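Local coordinates for MgGH51 (Meripilus giganteus, PDB 6ZQ0), which probably removes terminal alpha-L-arabinofuranosyl residues from arabinose-containing polysaccharides, as a fungal alpha-L-arabinofuranosidase of glycoside hydrolase family 51, at residues 400-405 / 431-436; 19-24 / 478-483; 222-227 / 424-429; 229-234 / 348-353. All blocks are in the same frame, centred on the assembly; numbering follows the deposited sequence.

Contact 1. Residues 400-405 / 431-436; sequences HVYQTP and AAISTN. With LXE ([(1~{S},2~{S},3~{S},4~{S})-2-(hydroxymethyl)-3,4-bis(oxidanyl)cyclopentyl]azanium), chain G.
Tyr402 pairs with Ala431, and Gln403 with Ala432, where strands 396-403 and 424-432 end side by side. They are parallel neighbours in a (beta/alpha)8 barrel, joined as a beta-alpha-beta unit through helix 405-410. The tight part begins around the tyrosine. Ile433 CG2 presses on Tyr402 CD1 at 3.4 Å, and the two side chains cross at about a right angle. Ala431 CB sits 3.9 Å from CE1 of the same ring. On the other face of the sheet, Pro405 CG packs on Ala432 CB at 3.9 Å, with helix 454-469 touching both residues. Ile433 N donates to Gln403 O at 2.9 Å. The bond from Gln403 N to Ala431 O is weak. Thr404 CA and Pro405 CD each lie 3.2 Å from Ser434 O, which is buried without a hydrogen-bond partner in the model. Toward solvent the contact loosens at exposed Thr435 and partly exposed Asn436, which both point away. Ser434 OG accepts from Asn436 N in an ST turn; Thr404, at the N-cap of helix 405-410, caps Trp407 N. With CG opposite the carbonyl carbon (chi1 -69°), the Tyr402 ring extends to the ligand, and Tyr402 OH hydrogen-bonds LXE O5' at 2.8 Å.

Contact 2. Residues 19-24 / 478-483; sequences GLMFED and SYAPLL. With LXE ([(1~{S},2~{S},3~{S},4~{S})-2-(hydroxymethyl)-3,4-bis(oxidanyl)cyclopentyl]azanium), chain G.
The Phe22 ring meets Leu483 at its edge, with CD1 of the leucine in the ring plane and 3.9 Å from Phe22 CE2. Leu482 CD2 also lies at that ring's edge, near the plane. The Phe225 ring meets Phe22 with the planes about 20° apart. Next to these groups, Leu482 CD1 touches Leu20 CD2 at 3.8 Å. A chi1 of -178° swings the Leu482 side chain away from its own N and carries its methyls toward Leu20. Met21 bends at chi2 and sets its SD 3.7 Å from Ala480 CB. Ser478 CB lies against Gly19 O, while its OG is hydrogen-bonded to Gly428 O. Strands 20-21 and 474-479 are the first and last of the (beta/alpha)8 barrel, so this is where the barrel closes. A cis peptide precedes Pro481, whose CG is 3.7 Å from LXE O5'. LXE O3' donates a very short 2.5 Å bond to Glu23 OE2. Water does much of the joining. Water 1 links Gly19 O to Tyr479 N, water 3 links Met21 N to Tyr479 O, and water 2 links Met21 O to Leu482 N. The seam is thus bonded through solvent, with apolar side chains filling it.

Contact 3. Residues 222-227 / 424-429; sequences PSFFRF and TYFEGE. With LXE ([(1~{S},2~{S},3~{S},4~{S})-2-(hydroxymethyl)-3,4-bis(oxidanyl)cyclopentyl]azanium), chain G.
Phe426 turns its edge to the face of Phe224 in an offset edge-to-face pair. The ring centroids are 5.4 Å apart and the planes stand at 82°. Phe426 CE1 lies 3.6 Å from Phe224 CZ and equally near Phe224 CE1. The Phe426 ring has other neighbours. Gly428 CA sits over the centre of one face. Arg226 CD meets its edge at 3.5 Å from CE2. Arg226 runs extended from CG to NE, its CG opposite the backbone N (chi1 -175°), and so passes Phe426 to reach Glu429. There Arg226 NH1 forms a salt bridge with Glu429 OE2 at 2.9 Å. The bond is fairly straight (166°), lies near the guanidinium plane and uses the anti lone pair of OE2. A weak second bond runs from NH1 to Gly428 O. Glu347 pairs with Arg226 NE and Asp398 with NH2, so the guanidinium is held on several sides, which should restrict its rotation. Glu429 OE2 also accepts from LXE O2' at 2.7 Å. Glu429 OE1 lies 2.3 Å from LXE C1', a separation shorter than packing allows; whether it marks a covalent link is undecided. The axes of strands 224-227 and 424-428 come within 10.1 Å across the interior of the (beta/alpha)8 barrel. A glutamate at the end of the seventh strand is where clan GH-A glycosidases carry their nucleophile, and Glu429 is consistent with that role.

Contact 4. Residues 229-234 / 348-353; sequences GGNNLE and VGNEDF. With LXE ([(1~{S},2~{S},3~{S},4~{S})-2-(hydroxymethyl)-3,4-bis(oxidanyl)cyclopentyl]azanium), chain G.
Gly230 follows a non-proline cis peptide and gives its N-H to Asn350 OD1 in a weak bond of 2.9 Å. Its phi is positive, a region glycine enters readily. Asn350 fills the centre of the contact. Its CG is anti to the backbone N (chi1 -179°), which puts the amide between Gly230 and Glu234. Asn350 ND2 donates to Glu234 OE2 at 2.9 Å and almost straight, 177°. The donor comes from above the carboxylate plane, which is nearly perpendicular to the amide. The same ND2 also bonds LXE O2' at 3.2 Å. Arg226 NH2 approaches OD1 in a weak bond, and these partners together fix which way the amide faces. Asn350 and Glu351 follow the fourth strand of the (beta/alpha)8 barrel, where clan GH-A enzymes carry an Asn-Glu pair with the acid/base glutamate. Glu351 is consistent with that role: its OE2 is 3.1 Å from LXE C1' and bonds His400 ND1. Asn231 N donates to LXE O3' at 2.9 Å. Farther from the ligand, Leu233 CD2 packs on Gly349 C at 3.8 Å. Water 7 accepts from Asn350 N beside Glu234 and Asp352, and water 5 gives one hydrogen each to Gly229 O and Gly349 O.

From the N terminus, the chain opens contact 2 at 19-24 and closes it only at 478-483. The other three contacts nest inside that loop. Contact 3 opens next at 222-227 and closes at 424-429. Contact 4 lies wholly within it, running from 229-234 to 348-353. Contact 1 opens at 400-405, after contact 4 has closed, and ends at 431-436, so it crosses contact 3. Contact 1 joins neighbouring strands six and seven. Contact 2 brings the first and last strands together. Contact 3 spans the barrel interior between strands two and seven. Contact 4 ties the loops after strands two and four. All four reach LXE.

Contact 1. Residues 400-405 / 431-436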
# COMPACT_ATOMS: atom_id res chain seq x y z
N HIS A 400 -1.19 14.65 -9.71
CA HIS A 400 -2.26 13.66 -9.53
C HIS A 400 -3.37 13.86 -10.54
O HIS A 400 -3.78 15.01 -10.72
CB HIS A 400 -2.87 13.79 -8.13
CG HIS A 400 -1.90 13.54 -7.04
ND1 HIS A 400 -2.26 13.65 -5.72
CD2 HIS A 400 -0.60 13.16 -7.04
CE1 HIS A 400 -1.21 13.38 -4.97
NE2 HIS A 400 -0.18 13.08 -5.74
N VAL A 401 -3.92 12.77 -11.08
CA VAL A 401 -5.11 12.91 -11.95
C VAL A 401 -5.96 11.65 -11.87
O VAL A 401 -5.44 10.51 -12.01
CB VAL A 401 -4.75 13.26 -13.39
CG1 VAL A 401 -3.93 12.21 -14.06
CG2 VAL A 401 -6.03 13.57 -14.17
N TYR A 402 -7.23 11.88 -11.61
CA TYR A 402 -8.31 10.87 -11.65
C TYR A 402 -9.25 11.34 -12.74
O TYR A 402 -9.66 12.51 -12.70
CB TYR A 402 -9.00 10.75 -10.29
CG TYR A 402 -8.11 10.14 -9.24
CD1 TYR A 402 -7.73 8.82 -9.31
CD2 TYR A 402 -7.59 10.91 -8.21
CE1 TYR A 402 -6.91 8.25 -8.34
CE2 TYR A 402 -6.76 10.36 -7.26
CZ TYR A 402 -6.45 9.01 -7.30
OH TYR A 402 -5.63 8.48 -6.36
N GLN A 403 -9.51 10.49 -13.73
CA GLN A 403 -10.27 10.95 -14.92
C GLN A 403 -10.88 9.72 -15.58
O GLN A 403 -10.77 8.59 -15.01
CB GLN A 403 -9.33 11.73 -15.84
CG GLN A 403 -9.59 13.24 -15.89
CD GLN A 403 -10.97 13.59 -16.43
OE1 GLN A 403 -11.62 12.78 -17.07
NE2 GLN A 403 -11.41 14.81 -16.19
N THR A 404 -11.49 9.89 -16.75
CA THR A 404 -12.12 8.78 -17.49
C THR A 404 -11.07 8.04 -18.29
O THR A 404 -10.03 8.60 -18.63
CB THR A 404 -13.19 9.32 -18.44
OG1 THR A 404 -12.53 10.08 -19.45
CG2 THR A 404 -14.24 10.13 -17.72
N PRO A 405 -11.31 6.75 -18.66
CA PRO A 405 -10.39 6.04 -19.53
C PRO A 405 -10.06 6.85 -20.79
O PRO A 405 -8.92 6.87 -21.24
CB PRO A 405 -11.19 4.78 -19.88
CG PRO A 405 -12.02 4.54 -18.63
CD PRO A 405 -12.46 5.93 -18.25
N ALA A 431 -5.39 7.24 -12.05
CA ALA A 431 -6.27 6.09 -12.35
C ALA A 431 -7.44 6.59 -13.18
O ALA A 431 -7.85 7.74 -12.96
CB ALA A 431 -6.80 5.43 -11.09
N ALA A 432 -7.89 5.75 -14.10
CA ALA A 432 -9.18 5.94 -14.81
C ALA A 432 -10.24 5.41 -13.84
O ALA A 432 -10.33 4.19 -13.67
CB ALA A 432 -9.15 5.28 -16.13
N ILE A 433 -11.00 6.31 -13.23
CA ILE A 433 -11.86 5.89 -12.09
C ILE A 433 -13.34 5.79 -12.44
O ILE A 433 -14.05 5.27 -11.61
CB ILE A 433 -11.66 6.79 -10.88
CG1 ILE A 433 -12.18 8.22 -11.05
CG2 ILE A 433 -10.18 6.71 -10.49
CD1 ILE A 433 -12.34 8.92 -9.71
N SER A 434 -13.75 6.31 -13.58
CA SER A 434 -15.20 6.46 -13.90
C SER A 434 -15.38 6.60 -15.40
O SER A 434 -14.50 7.16 -16.05
CB SER A 434 -15.78 7.66 -13.19
OG SER A 434 -17.07 7.95 -13.66
N THR A 435 -16.52 6.17 -15.94
CA THR A 435 -16.84 6.43 -17.37
C THR A 435 -17.67 7.71 -17.48
O THR A 435 -18.07 8.03 -18.60
CB THR A 435 -17.56 5.24 -18.01
OG1 THR A 435 -18.69 4.93 -17.21
CG2 THR A 435 -16.64 4.04 -18.13
N ASN A 436 -17.85 8.43 -16.38
CA ASN A 436 -18.77 9.60 -16.35
C ASN A 436 -17.95 10.87 -16.14
O ASN A 436 -17.78 11.23 -14.98
CB ASN A 436 -19.83 9.45 -15.26
CG ASN A 436 -20.86 10.56 -15.26
OD1 ASN A 436 -20.71 11.57 -15.95
ND2 ASN A 436 -21.89 10.40 -14.44
C1' LXE G . -5.55 11.46 -3.51
C2' LXE G . -5.16 11.37 -2.06
O2' LXE G . -3.83 11.77 -1.72
C3' LXE G . -5.38 9.90 -1.70
O3' LXE G . -5.37 9.72 -0.25
C4' LXE G . -6.66 9.53 -2.46
C5' LXE G . -6.84 8.07 -2.94
O5' LXE G . -5.77 7.59 -3.75
C6' LXE G . -6.68 10.50 -3.65
N1' LXE G . -7.90 11.31 -3.78

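Contact 2. Residues 19-24 / 478-483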
# COMPACT_ATOMS: atom_id res chain seq x y z
N GLY A 19 6.32 2.53 -10.15
CA GLY A 19 6.34 2.15 -8.74
C GLY A 19 4.96 2.25 -8.16
O GLY A 19 3.94 2.30 -8.97
N LEU A 20 4.94 2.22 -6.82
CA LEU A 20 3.71 1.99 -6.04
C LEU A 20 3.45 3.22 -5.18
O LEU A 20 4.40 3.86 -4.68
CB LEU A 20 3.90 0.79 -5.12
CG LEU A 20 4.25 -0.51 -5.81
CD1 LEU A 20 4.24 -1.63 -4.79
CD2 LEU A 20 3.29 -0.79 -6.96
N MET A 21 2.16 3.43 -4.94
CA MET A 21 1.68 4.50 -4.04
C MET A 21 0.89 3.82 -2.93
O MET A 21 -0.08 3.17 -3.23
CB MET A 21 0.77 5.47 -4.79
CG MET A 21 0.30 6.63 -3.93
SD MET A 21 -1.13 6.26 -2.92
CE MET A 21 -1.36 7.83 -2.11
N PHE A 22 1.37 3.95 -1.70
CA PHE A 22 0.75 3.28 -0.54
C PHE A 22 0.31 4.32 0.48
O PHE A 22 1.05 5.21 0.86
CB PHE A 22 1.69 2.26 0.07
CG PHE A 22 1.00 1.47 1.14
CD1 PHE A 22 0.95 1.94 2.41
CD2 PHE A 22 0.36 0.28 0.87
CE1 PHE A 22 0.26 1.25 3.40
CE2 PHE A 22 -0.33 -0.42 1.85
CZ PHE A 22 -0.36 0.06 3.12
N GLU A 23 -0.93 4.14 0.95
CA GLU A 23 -1.34 4.64 2.27
C GLU A 23 -2.30 3.61 2.80
O GLU A 23 -2.79 2.78 1.97
CB GLU A 23 -2.05 5.99 2.15
CG GLU A 23 -3.42 5.87 1.52
CD GLU A 23 -4.13 7.18 1.27
OE1 GLU A 23 -4.38 7.89 2.23
OE2 GLU A 23 -4.47 7.44 0.12
N ASP A 24 -2.56 3.66 4.10
CA ASP A 24 -3.62 2.80 4.69
C ASP A 24 -4.98 3.36 4.29
O ASP A 24 -5.47 4.32 4.94
CB ASP A 24 -3.47 2.65 6.19
CG ASP A 24 -4.02 1.33 6.70
OD1 ASP A 24 -4.95 0.85 6.05
OD2 ASP A 24 -3.44 0.78 7.68
N SER A 478 2.82 6.26 -10.37
CA SER A 478 2.18 5.21 -9.56
C SER A 478 0.67 5.36 -9.65
O SER A 478 0.14 6.45 -9.36
CB SER A 478 2.63 5.24 -8.14
OG SER A 478 2.59 6.54 -7.60
N TYR A 479 -0.01 4.25 -9.94
CA TYR A 479 -1.48 4.14 -9.84
C TYR A 479 -1.87 4.37 -8.38
O TYR A 479 -1.11 3.97 -7.47
CB TYR A 479 -1.88 2.75 -10.31
CG TYR A 479 -3.36 2.51 -10.45
CD1 TYR A 479 -4.14 2.21 -9.34
CD2 TYR A 479 -3.96 2.50 -11.70
CE1 TYR A 479 -5.49 1.93 -9.49
CE2 TYR A 479 -5.30 2.22 -11.85
CZ TYR A 479 -6.08 1.95 -10.74
OH TYR A 479 -7.42 1.65 -10.88
N ALA A 480 -3.07 4.85 -8.14
CA ALA A 480 -3.58 4.88 -6.76
C ALA A 480 -5.09 4.77 -6.76
O ALA A 480 -5.74 5.32 -7.64
CB ALA A 480 -3.17 6.14 -6.06
N PRO A 481 -5.70 4.19 -5.71
CA PRO A 481 -4.97 3.45 -4.68
C PRO A 481 -4.44 2.10 -5.14
O PRO A 481 -4.91 1.51 -6.08
CB PRO A 481 -6.02 3.22 -3.58
CG PRO A 481 -7.12 4.19 -3.89
CD PRO A 481 -7.10 4.35 -5.39
N LEU A 482 -3.51 1.57 -4.36
CA LEU A 482 -2.85 0.30 -4.66
C LEU A 482 -3.72 -0.87 -4.25
O LEU A 482 -3.78 -1.87 -4.99
CB LEU A 482 -1.53 0.29 -3.89
CG LEU A 482 -0.66 -0.95 -4.09
CD1 LEU A 482 -0.23 -1.11 -5.52
CD2 LEU A 482 0.58 -0.86 -3.22
N LEU A 483 -4.26 -0.82 -3.02
CA LEU A 483 -4.82 -2.01 -2.35
C LEU A 483 -6.26 -1.76 -1.92
O LEU A 483 -6.58 -0.65 -1.51
CB LEU A 483 -3.92 -2.37 -1.17
CG LEU A 483 -2.63 -3.09 -1.57
CD1 LEU A 483 -1.81 -3.32 -0.34
CD2 LEU A 483 -2.88 -4.40 -2.25
C1' LXE G . -5.55 11.46 -3.51
C2' LXE G . -5.16 11.37 -2.06
O2' LXE G . -3.83 11.77 -1.72
C3' LXE G . -5.38 9.90 -1.70
O3' LXE G . -5.37 9.72 -0.25
C4' LXE G . -6.66 9.53 -2.46
C5' LXE G . -6.84 8.07 -2.94
O5' LXE G . -5.77 7.59 -3.75
C6' LXE G . -6.68 10.50 -3.65
N1' LXE G . -7.90 11.31 -3.78
O HOH W 1 1.57 1.74 -9.85
O HOH W 2 -2.70 3.38 -2.10
O HOH W 3 0.55 1.95 -7.12
O HOH W 4 -3.73 1.09 -0.90

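Contact 3. Residues 222-227 / 424-429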
# COMPACT_ATOMS: atom_id res chain seq x y z
N PRO A 222 8.00 -3.11 -9.15
CA PRO A 222 8.05 -1.69 -8.85
C PRO A 222 9.47 -1.26 -8.49
O PRO A 222 10.20 -2.05 -7.92
CB PRO A 222 7.13 -1.52 -7.64
CG PRO A 222 7.16 -2.86 -6.96
CD PRO A 222 7.31 -3.86 -8.10
N SER A 223 9.78 -0.00 -8.73
CA SER A 223 11.12 0.59 -8.42
C SER A 223 11.05 1.47 -7.18
O SER A 223 12.12 1.77 -6.60
CB SER A 223 11.65 1.38 -9.58
OG SER A 223 10.85 2.52 -9.83
N PHE A 224 9.86 1.89 -6.79
CA PHE A 224 9.74 2.79 -5.64
C PHE A 224 8.42 2.52 -4.95
O PHE A 224 7.53 1.88 -5.53
CB PHE A 224 9.84 4.25 -6.08
CG PHE A 224 8.64 4.74 -6.84
CD1 PHE A 224 7.48 5.13 -6.17
CD2 PHE A 224 8.69 4.81 -8.22
CE1 PHE A 224 6.39 5.58 -6.90
CE2 PHE A 224 7.59 5.23 -8.95
CZ PHE A 224 6.44 5.60 -8.28
N PHE A 225 8.35 3.04 -3.76
CA PHE A 225 7.17 2.94 -2.89
C PHE A 225 6.97 4.30 -2.23
O PHE A 225 7.81 4.73 -1.42
CB PHE A 225 7.40 1.82 -1.92
CG PHE A 225 6.22 1.36 -1.12
CD1 PHE A 225 5.88 2.04 0.02
CD2 PHE A 225 5.50 0.22 -1.51
CE1 PHE A 225 4.83 1.59 0.81
CE2 PHE A 225 4.47 -0.24 -0.69
CZ PHE A 225 4.17 0.43 0.47
N ARG A 226 5.94 4.99 -2.65
CA ARG A 226 5.57 6.31 -2.07
C ARG A 226 4.69 6.03 -0.85
O ARG A 226 3.74 5.26 -0.96
CB ARG A 226 4.72 7.09 -3.07
CG ARG A 226 4.38 8.51 -2.62
CD ARG A 226 3.22 9.06 -3.44
NE ARG A 226 2.82 10.36 -2.93
CZ ARG A 226 1.58 10.84 -3.02
NH1 ARG A 226 0.66 10.15 -3.67
NH2 ARG A 226 1.24 11.99 -2.46
N PHE A 227 5.02 6.64 0.27
CA PHE A 227 4.33 6.35 1.55
C PHE A 227 4.68 7.47 2.53
O PHE A 227 5.67 8.18 2.35
CB PHE A 227 4.81 4.98 2.05
CG PHE A 227 6.10 5.05 2.80
CD1 PHE A 227 7.29 5.25 2.13
CD2 PHE A 227 6.14 4.94 4.17
CE1 PHE A 227 8.48 5.39 2.80
CE2 PHE A 227 7.35 5.03 4.85
CZ PHE A 227 8.51 5.31 4.17
N THR A 424 11.54 17.82 -12.54
CA THR A 424 11.07 16.45 -12.87
C THR A 424 9.72 16.25 -12.22
O THR A 424 9.38 17.02 -11.31
CB THR A 424 12.09 15.40 -12.44
OG1 THR A 424 12.28 15.47 -11.03
CG2 THR A 424 13.38 15.57 -13.22
N TYR A 425 8.94 15.38 -12.84
CA TYR A 425 7.53 15.19 -12.50
C TYR A 425 7.34 13.76 -12.03
O TYR A 425 7.87 12.82 -12.62
CB TYR A 425 6.62 15.63 -13.65
CG TYR A 425 6.77 17.10 -13.95
CD1 TYR A 425 6.04 18.04 -13.25
CD2 TYR A 425 7.77 17.55 -14.80
CE1 TYR A 425 6.25 19.40 -13.43
CE2 TYR A 425 7.97 18.90 -15.01
CZ TYR A 425 7.21 19.82 -14.33
OH TYR A 425 7.41 21.15 -14.54
N PHE A 426 6.59 13.65 -10.94
CA PHE A 426 6.13 12.39 -10.32
C PHE A 426 4.62 12.34 -10.54
O PHE A 426 3.92 13.21 -10.00
CB PHE A 426 6.53 12.40 -8.85
CG PHE A 426 6.04 11.26 -7.98
CD1 PHE A 426 5.82 10.00 -8.49
CD2 PHE A 426 5.78 11.47 -6.63
CE1 PHE A 426 5.45 8.96 -7.64
CE2 PHE A 426 5.40 10.45 -5.79
CZ PHE A 426 5.25 9.19 -6.30
N GLU A 427 4.15 11.34 -11.29
CA GLU A 427 2.71 11.11 -11.43
C GLU A 427 2.29 10.24 -10.23
O GLU A 427 2.15 9.02 -10.40
CB GLU A 427 2.37 10.56 -12.80
CG GLU A 427 0.89 10.74 -13.10
CD GLU A 427 0.52 12.03 -13.80
OE1 GLU A 427 1.41 12.78 -14.20
OE2 GLU A 427 -0.67 12.31 -13.85
N GLY A 428 2.20 10.86 -9.05
CA GLY A 428 2.16 10.15 -7.76
C GLY A 428 0.83 9.45 -7.51
O GLY A 428 0.80 8.53 -6.63
N GLU A 429 -0.22 9.88 -8.19
CA GLU A 429 -1.56 9.25 -8.16
C GLU A 429 -2.17 9.38 -9.53
O GLU A 429 -2.33 10.52 -10.04
CB GLU A 429 -2.53 9.87 -7.14
CG GLU A 429 -1.99 9.72 -5.74
CD GLU A 429 -2.81 10.40 -4.68
OE1 GLU A 429 -4.02 10.65 -4.96
OE2 GLU A 429 -2.20 10.81 -3.64
C1' LXE G . -5.55 11.46 -3.51
C2' LXE G . -5.16 11.37 -2.06
O2' LXE G . -3.83 11.77 -1.72
C3' LXE G . -5.38 9.90 -1.70
O3' LXE G . -5.37 9.72 -0.25
C4' LXE G . -6.66 9.53 -2.46
C5' LXE G . -6.84 8.07 -2.94
O5' LXE G . -5.77 7.59 -3.75
C6' LXE G . -6.68 10.50 -3.65
N1' LXE G . -7.90 11.31 -3.78

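Contact 4. Residues 229-234 / 348-353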
# COMPACT_ATOMS: atom_id res chain seq x y z
N GLY A 229 1.48 8.44 2.75
CA GLY A 229 0.26 8.90 2.06
C GLY A 229 0.59 10.14 1.24
O GLY A 229 1.71 10.63 1.34
N GLY A 230 -0.37 10.63 0.46
CA GLY A 230 -1.76 10.28 0.63
C GLY A 230 -2.43 10.99 1.80
O GLY A 230 -1.77 11.45 2.76
N ASN A 231 -3.75 11.02 1.78
CA ASN A 231 -4.54 11.64 2.86
C ASN A 231 -4.20 11.07 4.23
O ASN A 231 -4.16 11.84 5.16
CB ASN A 231 -6.02 11.49 2.60
CG ASN A 231 -6.54 12.40 1.52
OD1 ASN A 231 -5.79 13.01 0.76
ND2 ASN A 231 -7.86 12.47 1.47
N ASN A 232 -3.86 9.78 4.31
CA ASN A 232 -3.56 9.13 5.61
C ASN A 232 -2.33 9.74 6.30
O ASN A 232 -2.13 9.51 7.53
CB ASN A 232 -3.44 7.63 5.49
CG ASN A 232 -3.83 6.92 6.77
OD1 ASN A 232 -4.95 7.16 7.25
ND2 ASN A 232 -2.96 6.07 7.33
N LEU A 233 -1.52 10.53 5.58
CA LEU A 233 -0.38 11.25 6.19
C LEU A 233 -0.94 12.40 7.04
O LEU A 233 -0.36 12.71 8.10
CB LEU A 233 0.48 11.82 5.07
CG LEU A 233 1.58 12.77 5.50
CD1 LEU A 233 2.71 12.01 6.19
CD2 LEU A 233 2.04 13.56 4.28
N GLU A 234 -2.01 13.00 6.56
CA GLU A 234 -2.37 14.37 6.97
C GLU A 234 -3.04 14.41 8.34
O GLU A 234 -2.86 15.40 9.02
CB GLU A 234 -3.23 15.04 5.93
CG GLU A 234 -2.39 15.34 4.72
CD GLU A 234 -3.16 15.95 3.58
OE1 GLU A 234 -3.04 17.15 3.38
OE2 GLU A 234 -3.78 15.18 2.84
N VAL A 348 6.86 16.81 0.31
CA VAL A 348 6.54 17.79 1.37
C VAL A 348 5.01 17.94 1.42
O VAL A 348 4.43 18.71 0.64
CB VAL A 348 7.26 19.12 1.13
CG1 VAL A 348 6.88 20.10 2.20
CG2 VAL A 348 8.76 18.94 1.04
N GLY A 349 4.40 17.14 2.27
CA GLY A 349 2.95 17.14 2.44
C GLY A 349 2.29 16.17 1.48
O GLY A 349 2.95 15.27 0.94
N ASN A 350 0.99 16.39 1.31
CA ASN A 350 0.10 15.64 0.40
C ASN A 350 -0.92 16.63 -0.16
O ASN A 350 -1.61 17.27 0.64
CB ASN A 350 -0.65 14.54 1.15
CG ASN A 350 -1.54 13.76 0.24
OD1 ASN A 350 -1.05 13.18 -0.74
ND2 ASN A 350 -2.84 13.86 0.49
N GLU A 351 -1.02 16.74 -1.47
CA GLU A 351 -2.11 17.48 -2.17
C GLU A 351 -2.30 18.85 -1.53
O GLU A 351 -3.40 19.17 -1.06
CB GLU A 351 -3.39 16.66 -2.17
CG GLU A 351 -3.24 15.40 -3.01
CD GLU A 351 -4.54 14.78 -3.47
OE1 GLU A 351 -5.56 14.98 -2.77
OE2 GLU A 351 -4.54 14.17 -4.56
N ASP A 352 -1.22 19.61 -1.44
CA ASP A 352 -1.27 20.95 -0.79
C ASP A 352 -1.95 21.95 -1.75
O ASP A 352 -2.17 23.11 -1.34
CB ASP A 352 0.10 21.34 -0.24
CG ASP A 352 0.43 20.52 0.99
OD1 ASP A 352 -0.09 20.85 2.12
OD2 ASP A 352 1.10 19.50 0.82
N PHE A 353 -2.33 21.53 -2.95
CA PHE A 353 -3.27 22.35 -3.76
C PHE A 353 -4.56 22.57 -2.97
O PHE A 353 -5.26 23.51 -3.33
CB PHE A 353 -3.45 21.76 -5.14
CG PHE A 353 -3.91 20.33 -5.20
CD1 PHE A 353 -5.26 20.00 -5.09
CD2 PHE A 353 -3.01 19.32 -5.46
CE1 PHE A 353 -5.67 18.68 -5.18
CE2 PHE A 353 -3.42 18.01 -5.60
CZ PHE A 353 -4.75 17.70 -5.43
C1' LXE G . -5.55 11.46 -3.51
C2' LXE G . -5.16 11.37 -2.06
O2' LXE G . -3.83 11.77 -1.72
C3' LXE G . -5.38 9.90 -1.70
O3' LXE G . -5.37 9.72 -0.25
C4' LXE G . -6.66 9.53 -2.46
C5' LXE G . -6.84 8.07 -2.94
O5' LXE G . -5.77 7.59 -3.75
C6' LXE G . -6.68 10.50 -3.65
N1' LXE G . -7.90 11.31 -3.78
O HOH W 5 2.68 12.86 -0.08
O HOH W 6 -6.15 15.45 -0.13
O HOH W 7 -0.28 18.42 3.31